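FrnE protein (PDB 5CO3) probably catalyses thiol-disulfide exchange as a cytoplasmic disulfide oxidoreductase of the DsbA-like, thioredoxin-fold family. Local coordinates at residues Asp15-Ile20 and Glu180-Gln185; Ile27-Phe32 and Gln124-Lys129; Leu115-Ala120 and Gln174-Asp179; Lys129-Arg134 and Ala153-Leu158. One frame throughout, in Å; residues are numbered along the deposited sequence. Where two conformers were deposited one is given.

Overall arrangement
Strand 12-18 opens the fold, and residues 15-20, at its end and in the following loop, meet helix 173-186 in contact 1, which closes the longest loop and encloses the other three. Next comes helix 23-38, whose residues 27-32 join 124-129 in contact 2. Before that loop closes, helix 110-121 begins contact 3 with 174-179, so contacts 2 and 3 cross. Contact 4, residues 129-134 with 153-158, opens as contact 2 closes, shares Lys-129 with it, and lies wholly within contact 3's loop. Together they tie the thioredoxin-like sheet and the CxxC-bearing helix to the intervening helices. Trp-17 joins contacts 1 and 3 through Asp-179, and Ser-18 joins contacts 1 and 2 through Lys-129.

Contact 1 of 4, residues Asp15-Ile20 and Glu180-Gln185; sequences DIWSDI and EAQAQQ
Gln-182 is the first residue of 180-185 to touch inner strand 12-18, its side chain crossing the six-membered end of the Trp-17 indole at about a right angle. With CG anti to the backbone N (chi1 -169°) and the chain extended beyond it, the amide reaches the ring edge, where OE1 lies 3.6 Å from Trp-17 CZ2. CD sits in the plane of the indole, yet the amide stands almost perpendicular to it (88°), so the two flat groups do not stack. Ala-183 follows and covers the other end of the ring. Its CB rests over one face, 3.8 Å from the centroid of the five-membered ring, a CH-pi contact, and is 3.6 Å from Trp-17 CD1. The same methyl also packs on Phe-52 and Ile-188. Just before this turn, the carbonyl O of Asp-179 accepts a hydrogen bond from Trp-17 NE1, while His-50 stacks with the indole. A leucine in place of Trp-17 would probably leave the Asp-179 carbonyl without this donor and the Ala-183 methyl without the flat face on which it rests. The indole thus joins a sheet strand of the thioredoxin fold to the helix packed against it. No hydrogen bond links the two segments themselves, so this part of the interface relies on aromatic and van der Waals packing, with the indole nitrogen bonded to the Asp-179 carbonyl, just before Glu-180.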
# COMPACT_ATOMS: atom_id res chain seq x y z
N ASP A 15 0.15 7.63 -6.20
CA ASP A 15 0.13 7.60 -4.74
C ASP A 15 -0.79 6.50 -4.24
O ASP A 15 -1.96 6.46 -4.62
CB ASP A 15 -0.31 8.95 -4.19
CG ASP A 15 0.67 10.03 -4.51
OD1 ASP A 15 1.72 10.08 -3.84
OD2 ASP A 15 0.42 10.81 -5.46
N ILE A 16 -0.27 5.62 -3.40
CA ILE A 16 -1.09 4.51 -2.93
C ILE A 16 -1.16 4.49 -1.41
O ILE A 16 -0.14 4.37 -0.73
CB ILE A 16 -0.56 3.15 -3.42
CG1 ILE A 16 -0.26 3.21 -4.92
CG2 ILE A 16 -1.58 2.06 -3.13
CD1 ILE A 16 0.33 1.94 -5.47
N TRP A 17 -2.37 4.60 -0.89
CA TRP A 17 -2.59 4.43 0.55
C TRP A 17 -2.91 2.97 0.83
O TRP A 17 -3.69 2.34 0.12
CB TRP A 17 -3.71 5.35 1.04
CG TRP A 17 -3.22 6.73 1.39
CD1 TRP A 17 -2.85 7.18 2.63
CD2 TRP A 17 -3.03 7.83 0.50
NE1 TRP A 17 -2.45 8.49 2.57
CE2 TRP A 17 -2.56 8.92 1.27
CE3 TRP A 17 -3.22 8.01 -0.87
CZ2 TRP A 17 -2.27 10.16 0.70
CZ3 TRP A 17 -2.94 9.25 -1.43
CH2 TRP A 17 -2.47 10.31 -0.64
N SER A 18 -2.30 2.44 1.89
CA SER A 18 -2.37 1.02 2.12
C SER A 18 -2.09 0.74 3.59
O SER A 18 -1.37 1.50 4.23
CB SER A 18 -1.37 0.30 1.23
OG SER A 18 -1.38 -1.09 1.47
N ASP A 19 -2.67 -0.34 4.11
CA ASP A 19 -2.30 -0.86 5.43
C ASP A 19 -1.74 -2.26 5.29
O ASP A 19 -2.23 -3.07 4.50
CB ASP A 19 -3.49 -0.87 6.40
CG ASP A 19 -3.05 -0.99 7.87
OD1 ASP A 19 -1.82 -0.99 8.15
OD2 ASP A 19 -3.93 -1.06 8.74
N ILE A 20 -0.70 -2.52 6.07
CA ILE A 20 -0.08 -3.84 6.11
C ILE A 20 -1.08 -4.88 6.58
O ILE A 20 -1.02 -6.04 6.14
CB ILE A 20 1.16 -3.82 7.04
CG1 ILE A 20 2.25 -2.95 6.41
CG2 ILE A 20 1.69 -5.22 7.29
CD1 ILE A 20 2.88 -1.97 7.33
N GLU A 180 -1.74 9.64 7.12
CA GLU A 180 -3.09 9.23 7.49
C GLU A 180 -4.05 10.41 7.50
O GLU A 180 -5.21 10.28 7.10
CB GLU A 180 -3.05 8.54 8.85
CG GLU A 180 -2.21 7.28 8.81
CD GLU A 180 -1.89 6.70 10.18
OE1 GLU A 180 -2.02 7.40 11.20
OE2 GLU A 180 -1.48 5.53 10.22
N ALA A 181 -3.57 11.56 7.97
CA ALA A 181 -4.35 12.78 7.94
C ALA A 181 -4.69 13.14 6.50
O ALA A 181 -5.82 13.53 6.19
CB ALA A 181 -3.60 13.91 8.62
N GLN A 182 -3.72 13.00 5.61
CA GLN A 182 -3.94 13.34 4.21
C GLN A 182 -5.02 12.45 3.60
O GLN A 182 -5.88 12.93 2.85
CB GLN A 182 -2.64 13.23 3.41
CG GLN A 182 -2.76 13.82 2.02
CD GLN A 182 -1.46 13.78 1.24
OE1 GLN A 182 -0.47 13.18 1.68
NE2 GLN A 182 -1.44 14.44 0.08
N ALA A 183 -5.00 11.16 3.93
CA ALA A 183 -6.04 10.24 3.47
C ALA A 183 -7.40 10.69 3.98
O ALA A 183 -8.38 10.75 3.22
CB ALA A 183 -5.75 8.81 3.93
N GLN A 184 -7.46 11.03 5.26
CA GLN A 184 -8.69 11.50 5.87
C GLN A 184 -9.20 12.75 5.16
O GLN A 184 -10.38 12.84 4.83
CB GLN A 184 -8.47 11.78 7.36
CG GLN A 184 -9.74 11.81 8.18
CD GLN A 184 -9.50 11.46 9.64
OE1 GLN A 184 -8.36 11.30 10.07
NE2 GLN A 184 -10.58 11.32 10.40
N GLN A 185 -8.30 13.70 4.92
CA GLN A 185 -8.65 14.95 4.25
C GLN A 185 -9.20 14.68 2.85
O GLN A 185 -10.14 15.33 2.41
CB GLN A 185 -7.44 15.88 4.17
CG GLN A 185 -6.98 16.42 5.52
CD GLN A 185 -5.53 16.87 5.51
OE1 GLN A 185 -4.85 16.77 4.48
NE2 GLN A 185 -5.05 17.35 6.65

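Contact 2 of 4, residues Ile27-Phe32 and Gln124-Lys129; sequences IGKRRF and QGDAMK
The Asp-126 carboxylate is the flat group at the centre of this contact, and the Lys-29 ammonium meets it tilted out of its plane. The ammonium nitrogen NZ meets OD1 on its syn side, 29° out of the carboxylate plane, while at the other oxygen OD2 accepts a hydrogen bond from Trp-49 NE1. Helix 23-38 begins at a CxxC motif, Cys-22 and Cys-25, as the active-site helix of thioredoxin-fold oxidoreductases does; the pair is disulfide-bonded in another structure of this protein but not in this one. Helix 125-137 probably belongs to the helical insertion characteristic of DsbA-like proteins, so the salt bridge ties insertion to CxxC-bearing helix. The side chains come from opposite directions. Lys-29 leaves its helix extended and bends only at its last torsion (chi4 -69°), which swings NZ toward OD1. Its CE remains close to the carboxylate too, 3.5 Å from Asp-126 OD2. Glu-33 and Glu-130 also form salt bridges with NZ, so one buried ammonium group is surrounded by three carboxylates, a setting likely to keep the lysine protonated. Lys-129 adds only aliphatic packing here. Its chain turns away from Lys-29, and its NZ bonds to Ser-18 OG and to a glycerol molecule. Between the two segments the one salt bridge is Lys-29 NZ to Asp-126 OD1, at 2.9 Å.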
# COMPACT_ATOMS: atom_id res chain seq x y z
N ILE A 27 -3.26 -7.98 -2.46
CA ILE A 27 -3.93 -8.29 -3.73
C ILE A 27 -3.85 -7.10 -4.69
O ILE A 27 -3.52 -7.26 -5.87
CB ILE A 27 -5.40 -8.68 -3.49
CG1 ILE A 27 -5.44 -10.09 -2.89
CG2 ILE A 27 -6.22 -8.61 -4.81
CD1 ILE A 27 -6.74 -10.43 -2.14
N GLY A 28 -4.13 -5.90 -4.17
CA GLY A 28 -4.10 -4.70 -4.99
C GLY A 28 -2.71 -4.34 -5.48
O GLY A 28 -2.54 -3.79 -6.58
N LYS A 29 -1.71 -4.64 -4.66
CA LYS A 29 -0.33 -4.39 -5.06
C LYS A 29 0.03 -5.28 -6.25
O LYS A 29 0.66 -4.82 -7.21
CB LYS A 29 0.62 -4.64 -3.89
CG LYS A 29 2.10 -4.33 -4.17
CD LYS A 29 2.95 -4.51 -2.89
CE LYS A 29 4.34 -3.91 -3.03
NZ LYS A 29 5.18 -4.67 -4.00
N ARG A 30 -0.39 -6.54 -6.20
CA ARG A 30 -0.14 -7.46 -7.32
C ARG A 30 -0.88 -7.02 -8.58
O ARG A 30 -0.32 -7.03 -9.69
CB ARG A 30 -0.52 -8.89 -6.95
CG ARG A 30 0.47 -9.59 -6.00
CD ARG A 30 1.81 -9.86 -6.70
NE ARG A 30 2.87 -10.07 -5.72
CZ ARG A 30 3.24 -11.26 -5.26
NH1 ARG A 30 2.67 -12.36 -5.70
NH2 ARG A 30 4.20 -11.34 -4.34
N ARG A 31 -2.14 -6.62 -8.42
CA ARG A 31 -2.92 -6.21 -9.60
C ARG A 31 -2.36 -4.94 -10.21
O ARG A 31 -2.33 -4.82 -11.44
CB ARG A 31 -4.39 -6.02 -9.23
CG ARG A 31 -5.05 -7.34 -8.82
CD ARG A 31 -6.50 -7.18 -8.47
NE ARG A 31 -7.10 -8.48 -8.19
CZ ARG A 31 -8.39 -8.67 -7.90
NH1 ARG A 31 -9.21 -7.63 -7.85
NH2 ARG A 31 -8.85 -9.88 -7.67
N PHE A 32 -1.89 -4.02 -9.37
CA PHE A 32 -1.24 -2.82 -9.89
C PHE A 32 0.06 -3.18 -10.61
O PHE A 32 0.38 -2.61 -11.66
CB PHE A 32 -0.96 -1.81 -8.76
CG PHE A 32 -0.15 -0.63 -9.23
CD1 PHE A 32 -0.74 0.37 -9.99
CD2 PHE A 32 1.20 -0.53 -8.94
CE1 PHE A 32 -0.00 1.46 -10.44
CE2 PHE A 32 1.95 0.55 -9.38
CZ PHE A 32 1.34 1.55 -10.14
N GLN A 124 13.96 2.16 -0.89
CA GLN A 124 13.49 0.78 -0.83
C GLN A 124 12.07 0.65 -0.27
O GLN A 124 11.72 -0.37 0.33
CB GLN A 124 14.44 -0.07 0.02
CG GLN A 124 15.83 -0.21 -0.58
CD GLN A 124 15.79 -0.92 -1.91
OE1 GLN A 124 15.00 -1.84 -2.11
NE2 GLN A 124 16.61 -0.46 -2.85
N GLY A 125 11.26 1.69 -0.47
CA GLY A 125 9.92 1.69 0.09
C GLY A 125 9.06 0.53 -0.39
O GLY A 125 8.38 -0.11 0.40
N ASP A 126 9.09 0.26 -1.70
CA ASP A 126 8.25 -0.80 -2.22
C ASP A 126 8.69 -2.16 -1.71
O ASP A 126 7.86 -2.98 -1.33
CB ASP A 126 8.22 -0.79 -3.74
CG ASP A 126 7.16 -1.75 -4.30
OD1 ASP A 126 7.46 -2.95 -4.46
OD2 ASP A 126 6.02 -1.30 -4.54
N ALA A 127 10.00 -2.41 -1.68
CA ALA A 127 10.50 -3.70 -1.18
C ALA A 127 10.17 -3.91 0.30
O ALA A 127 9.86 -5.02 0.72
CB ALA A 127 11.99 -3.81 -1.41
N MET A 128 10.25 -2.84 1.10
CA MET A 128 9.88 -2.92 2.51
C MET A 128 8.40 -3.21 2.66
O MET A 128 8.01 -4.06 3.47
CB MET A 128 10.23 -1.63 3.25
CG MET A 128 10.26 -1.79 4.78
SD MET A 128 11.58 -2.89 5.36
CE MET A 128 10.69 -4.38 5.75
N LYS A 129 7.57 -2.52 1.87
CA LYS A 129 6.12 -2.72 1.91
C LYS A 129 5.81 -4.17 1.58
O LYS A 129 5.06 -4.84 2.29
CB LYS A 129 5.40 -1.77 0.95
CG LYS A 129 3.91 -2.06 0.80
CD LYS A 129 3.11 -1.60 2.02
CE LYS A 129 1.62 -1.84 1.82
NZ LYS A 129 0.81 -1.36 2.97

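Contact 3 of 4, residues Leu115-Ala120 and Gln174-Asp179; sequences LIHYAA and QAVRYD
Polar contact between these helices centres on His-117, whose NE2 donates to Asp-179 OD2 at 2.9 Å. The N-H...O angle of 120° makes this a weak bond. The oxygen lies near the ring plane, at its edge, although the imidazole and carboxylate planes are turned 50° apart. NE2 has a better partner in Ser-51 OG; Asp-179 in turn accepts from His-50 ND1 at OD1 and from Ser-51 N at OD2, so the carboxylate is fixed from the sheet side. Van der Waals contacts line one side of the imidazole plane: Ala-175 CB approaches ND1 and Val-176 CG2 approaches CD2, each at 3.5 Å. The His-117 torsion, with CG beside the backbone N (chi1 -81°), carries the ring across to this helix. Replacing His-117 with alanine would probably take away one partner of Asp-179 OD2 and leave the Ala-175 and Val-176 methyls without the ring they pack on. The short helical axes, 10.1 Å apart and 104° to one another, cross nearly at right angles. Here the crossing joins helix 110-121, probably part of the helical insertion of DsbA-like proteins, to helix 173-186, which leads back to strand 193-196 of the thioredoxin fold.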
# COMPACT_ATOMS: atom_id res chain seq x y z
N LEU A 115 8.70 1.96 9.53
CA LEU A 115 9.81 1.26 8.88
C LEU A 115 9.76 1.47 7.36
O LEU A 115 10.79 1.63 6.70
CB LEU A 115 9.77 -0.23 9.21
CG LEU A 115 10.88 -1.05 8.56
CD1 LEU A 115 12.25 -0.46 8.85
CD2 LEU A 115 10.81 -2.51 9.01
N ILE A 116 8.55 1.48 6.81
CA ILE A 116 8.44 1.70 5.38
C ILE A 116 8.93 3.11 5.02
O ILE A 116 9.65 3.31 4.04
CB ILE A 116 7.02 1.49 4.89
CG1 ILE A 116 6.64 0.02 5.05
CG2 ILE A 116 6.96 1.79 3.39
CD1 ILE A 116 5.15 -0.28 4.92
N HIS A 117 8.55 4.10 5.84
CA HIS A 117 9.07 5.45 5.67
C HIS A 117 10.60 5.50 5.73
O HIS A 117 11.23 6.16 4.90
CB HIS A 117 8.46 6.37 6.72
CG HIS A 117 7.09 6.86 6.36
ND1 HIS A 117 6.86 8.12 5.86
CD2 HIS A 117 5.89 6.24 6.42
CE1 HIS A 117 5.56 8.26 5.63
NE2 HIS A 117 4.95 7.14 5.96
N TYR A 118 11.20 4.79 6.69
CA TYR A 118 12.66 4.72 6.78
C TYR A 118 13.24 4.12 5.50
O TYR A 118 14.18 4.66 4.91
CB TYR A 118 13.11 3.88 8.00
CG TYR A 118 14.61 3.64 7.98
CD1 TYR A 118 15.49 4.62 8.44
CD2 TYR A 118 15.14 2.46 7.48
CE1 TYR A 118 16.87 4.41 8.39
CE2 TYR A 118 16.51 2.24 7.43
CZ TYR A 118 17.37 3.22 7.89
OH TYR A 118 18.73 3.02 7.85
N ALA A 119 12.67 3.00 5.07
CA ALA A 119 13.12 2.31 3.87
C ALA A 119 13.01 3.19 2.64
O ALA A 119 13.90 3.17 1.78
CB ALA A 119 12.33 1.03 3.66
N ALA A 120 11.94 3.97 2.55
CA ALA A 120 11.73 4.79 1.35
C ALA A 120 12.77 5.91 1.23
O ALA A 120 13.01 6.42 0.14
CB ALA A 120 10.32 5.37 1.35
N GLN A 174 5.77 10.94 12.96
CA GLN A 174 4.99 12.07 12.47
C GLN A 174 4.68 11.95 10.98
O GLN A 174 3.57 12.28 10.54
CB GLN A 174 5.71 13.39 12.75
CG GLN A 174 4.75 14.56 12.80
CD GLN A 174 3.58 14.30 13.74
OE1 GLN A 174 3.77 13.84 14.87
NE2 GLN A 174 2.37 14.57 13.28
N ALA A 175 5.65 11.48 10.21
CA ALA A 175 5.44 11.30 8.78
C ALA A 175 4.27 10.34 8.53
O ALA A 175 3.51 10.51 7.59
CB ALA A 175 6.71 10.79 8.11
N VAL A 176 4.13 9.33 9.39
CA VAL A 176 3.05 8.36 9.23
C VAL A 176 1.70 9.01 9.53
O VAL A 176 0.73 8.83 8.79
CB VAL A 176 3.27 7.11 10.14
CG1 VAL A 176 2.01 6.25 10.23
CG2 VAL A 176 4.46 6.29 9.64
N ARG A 177 1.65 9.79 10.61
CA ARG A 177 0.41 10.48 10.99
C ARG A 177 -0.02 11.48 9.92
O ARG A 177 -1.21 11.68 9.69
CB ARG A 177 0.58 11.18 12.34
CG ARG A 177 0.75 10.21 13.50
CD ARG A 177 -0.51 9.40 13.74
NE ARG A 177 -0.37 8.54 14.91
CZ ARG A 177 -0.67 7.24 14.95
NH1 ARG A 177 -1.16 6.63 13.87
NH2 ARG A 177 -0.50 6.56 16.07
N TYR A 178 0.95 12.11 9.26
CA TYR A 178 0.64 13.08 8.22
C TYR A 178 0.03 12.38 7.02
O TYR A 178 -0.92 12.88 6.41
CB TYR A 178 1.89 13.86 7.82
CG TYR A 178 2.26 14.95 8.81
CD1 TYR A 178 1.43 15.25 9.88
CD2 TYR A 178 3.43 15.69 8.66
CE1 TYR A 178 1.75 16.25 10.79
CE2 TYR A 178 3.76 16.69 9.56
CZ TYR A 178 2.92 16.96 10.62
OH TYR A 178 3.24 17.95 11.53
N ASP A 179 0.57 11.21 6.69
CA ASP A 179 0.02 10.36 5.64
C ASP A 179 -1.44 10.02 5.89
O ASP A 179 -2.28 10.09 4.99
CB ASP A 179 0.81 9.05 5.54
CG ASP A 179 1.84 9.08 4.44
OD1 ASP A 179 1.77 9.98 3.58
OD2 ASP A 179 2.71 8.18 4.44

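Contact 4 of 4, residues Lys129-Arg134 and Ala153-Leu158; sequences KERLLR and AAEVGL
Arg-131 and Glu-155 cross obliquely, their guanidinium and carboxylate planes 36° apart, in a salt bridge between helices 125-137 and 146-156. Both helices probably belong to the helical insertion that DsbA-like proteins carry within the thioredoxin fold. The grip is side-on: NE and NH2 of Arg-131 each donate to the single oxygen Glu-155 OE1, both at 2.8 Å. That oxygen lies almost in the guanidinium plane, but the two nitrogens reach it from the same face of the carboxylate, NE on its anti side and NH2 on its syn side. A bend at the second torsion of Arg-131 (chi2 65°) brings the head group round to the glutamate. Behind it, the aliphatic base slides past Val-156, with CB 3.6 Å from Val-156 CG2. Val-156 is followed by Gly-157, whose positive phi ends the helix in a Schellman motif. Arg-134 NH2 lies over the rim of the Arg-131 guanidinium, 3.1 Å above its plane. Glu-139 pairs with both, its OE1 with Arg-131 NH1 and OE2 with Arg-134 NE, so the two arginines gather round the carboxylates of Glu-139 and Glu-155. Arg-134 does not bond Glu-155 directly; OE1 lies well out of its guanidinium plane. A water links them instead, sitting in the plane at the guanidinium edge: it accepts from Arg-134 NH2 at 2.8 Å and donates to Glu-155 OE1 at 2.9 Å.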
# COMPACT_ATOMS: atom_id res chain seq x y z
N LYS A 129 7.57 -2.52 1.87
CA LYS A 129 6.12 -2.72 1.91
C LYS A 129 5.81 -4.17 1.58
O LYS A 129 5.06 -4.84 2.29
CB LYS A 129 5.40 -1.77 0.95
CG LYS A 129 3.91 -2.06 0.80
CD LYS A 129 3.11 -1.60 2.02
CE LYS A 129 1.62 -1.84 1.82
NZ LYS A 129 0.81 -1.36 2.97
N GLU A 130 6.39 -4.65 0.48
CA GLU A 130 6.24 -6.03 0.04
C GLU A 130 6.60 -7.04 1.14
O GLU A 130 5.83 -7.96 1.43
CB GLU A 130 7.10 -6.26 -1.20
CG GLU A 130 7.19 -7.71 -1.67
CD GLU A 130 5.95 -8.15 -2.42
OE1 GLU A 130 5.20 -7.29 -2.92
OE2 GLU A 130 5.71 -9.37 -2.49
N ARG A 131 7.77 -6.84 1.76
CA ARG A 131 8.26 -7.73 2.81
C ARG A 131 7.31 -7.78 3.99
O ARG A 131 7.03 -8.85 4.52
CB ARG A 131 9.64 -7.29 3.29
CG ARG A 131 10.29 -8.29 4.25
CD ARG A 131 10.56 -9.60 3.51
NE ARG A 131 10.90 -10.74 4.38
CZ ARG A 131 10.01 -11.54 4.96
NH1 ARG A 131 8.70 -11.32 4.82
NH2 ARG A 131 10.42 -12.56 5.70
N LEU A 132 6.81 -6.61 4.40
CA LEU A 132 5.87 -6.53 5.51
C LEU A 132 4.54 -7.20 5.19
O LEU A 132 3.98 -7.91 6.02
CB LEU A 132 5.65 -5.06 5.92
CG LEU A 132 6.86 -4.55 6.69
CD1 LEU A 132 6.89 -3.03 6.65
CD2 LEU A 132 6.84 -5.07 8.15
N LEU A 133 4.04 -7.00 3.97
CA LEU A 133 2.79 -7.65 3.59
C LEU A 133 2.92 -9.17 3.66
O LEU A 133 2.03 -9.86 4.16
CB LEU A 133 2.36 -7.20 2.17
CG LEU A 133 1.86 -5.75 2.10
CD1 LEU A 133 1.78 -5.28 0.63
CD2 LEU A 133 0.50 -5.64 2.79
N ARG A 134 4.04 -9.69 3.17
CA ARG A 134 4.29 -11.13 3.22
C ARG A 134 4.43 -11.62 4.66
O ARG A 134 3.87 -12.65 5.05
CB ARG A 134 5.55 -11.47 2.41
CG ARG A 134 5.83 -12.96 2.29
CD ARG A 134 7.08 -13.22 1.44
NE ARG A 134 8.14 -13.82 2.25
CZ ARG A 134 9.43 -13.49 2.18
NH1 ARG A 134 9.84 -12.55 1.33
NH2 ARG A 134 10.30 -14.10 2.97
N ALA A 153 13.72 -5.61 8.02
CA ALA A 153 14.56 -4.55 7.45
C ALA A 153 15.88 -5.12 6.91
O ALA A 153 16.32 -4.75 5.82
CB ALA A 153 14.84 -3.47 8.49
N ALA A 154 16.49 -6.04 7.65
CA ALA A 154 17.74 -6.65 7.22
C ALA A 154 17.54 -7.46 5.95
O ALA A 154 18.37 -7.40 5.03
CB ALA A 154 18.31 -7.52 8.32
N GLU A 155 16.44 -8.21 5.89
CA GLU A 155 16.18 -9.07 4.74
C GLU A 155 15.97 -8.25 3.49
O GLU A 155 16.24 -8.72 2.40
CB GLU A 155 14.98 -9.97 5.00
CG GLU A 155 15.19 -10.95 6.16
CD GLU A 155 14.05 -11.93 6.35
OE1 GLU A 155 13.14 -11.98 5.49
OE2 GLU A 155 14.06 -12.67 7.35
N VAL A 156 15.51 -7.02 3.66
CA VAL A 156 15.29 -6.11 2.53
C VAL A 156 16.61 -5.47 2.07
O VAL A 156 16.71 -4.97 0.95
CB VAL A 156 14.22 -5.06 2.93
CG1 VAL A 156 14.18 -3.87 1.97
CG2 VAL A 156 12.84 -5.73 3.03
N GLY A 157 17.64 -5.54 2.92
CA GLY A 157 18.95 -5.03 2.58
C GLY A 157 19.26 -3.69 3.21
O GLY A 157 20.21 -3.00 2.82
N LEU A 158 18.45 -3.30 4.19
CA LEU A 158 18.67 -2.06 4.91
C LEU A 158 19.71 -2.23 6.01
O LEU A 158 20.07 -3.35 6.37
CB LEU A 158 17.35 -1.56 5.51
CG LEU A 158 16.21 -1.36 4.51
CD1 LEU A 158 14.91 -1.02 5.23
CD2 LEU A 158 16.56 -0.30 3.47
O HOH W 1 13.06 -13.58 3.11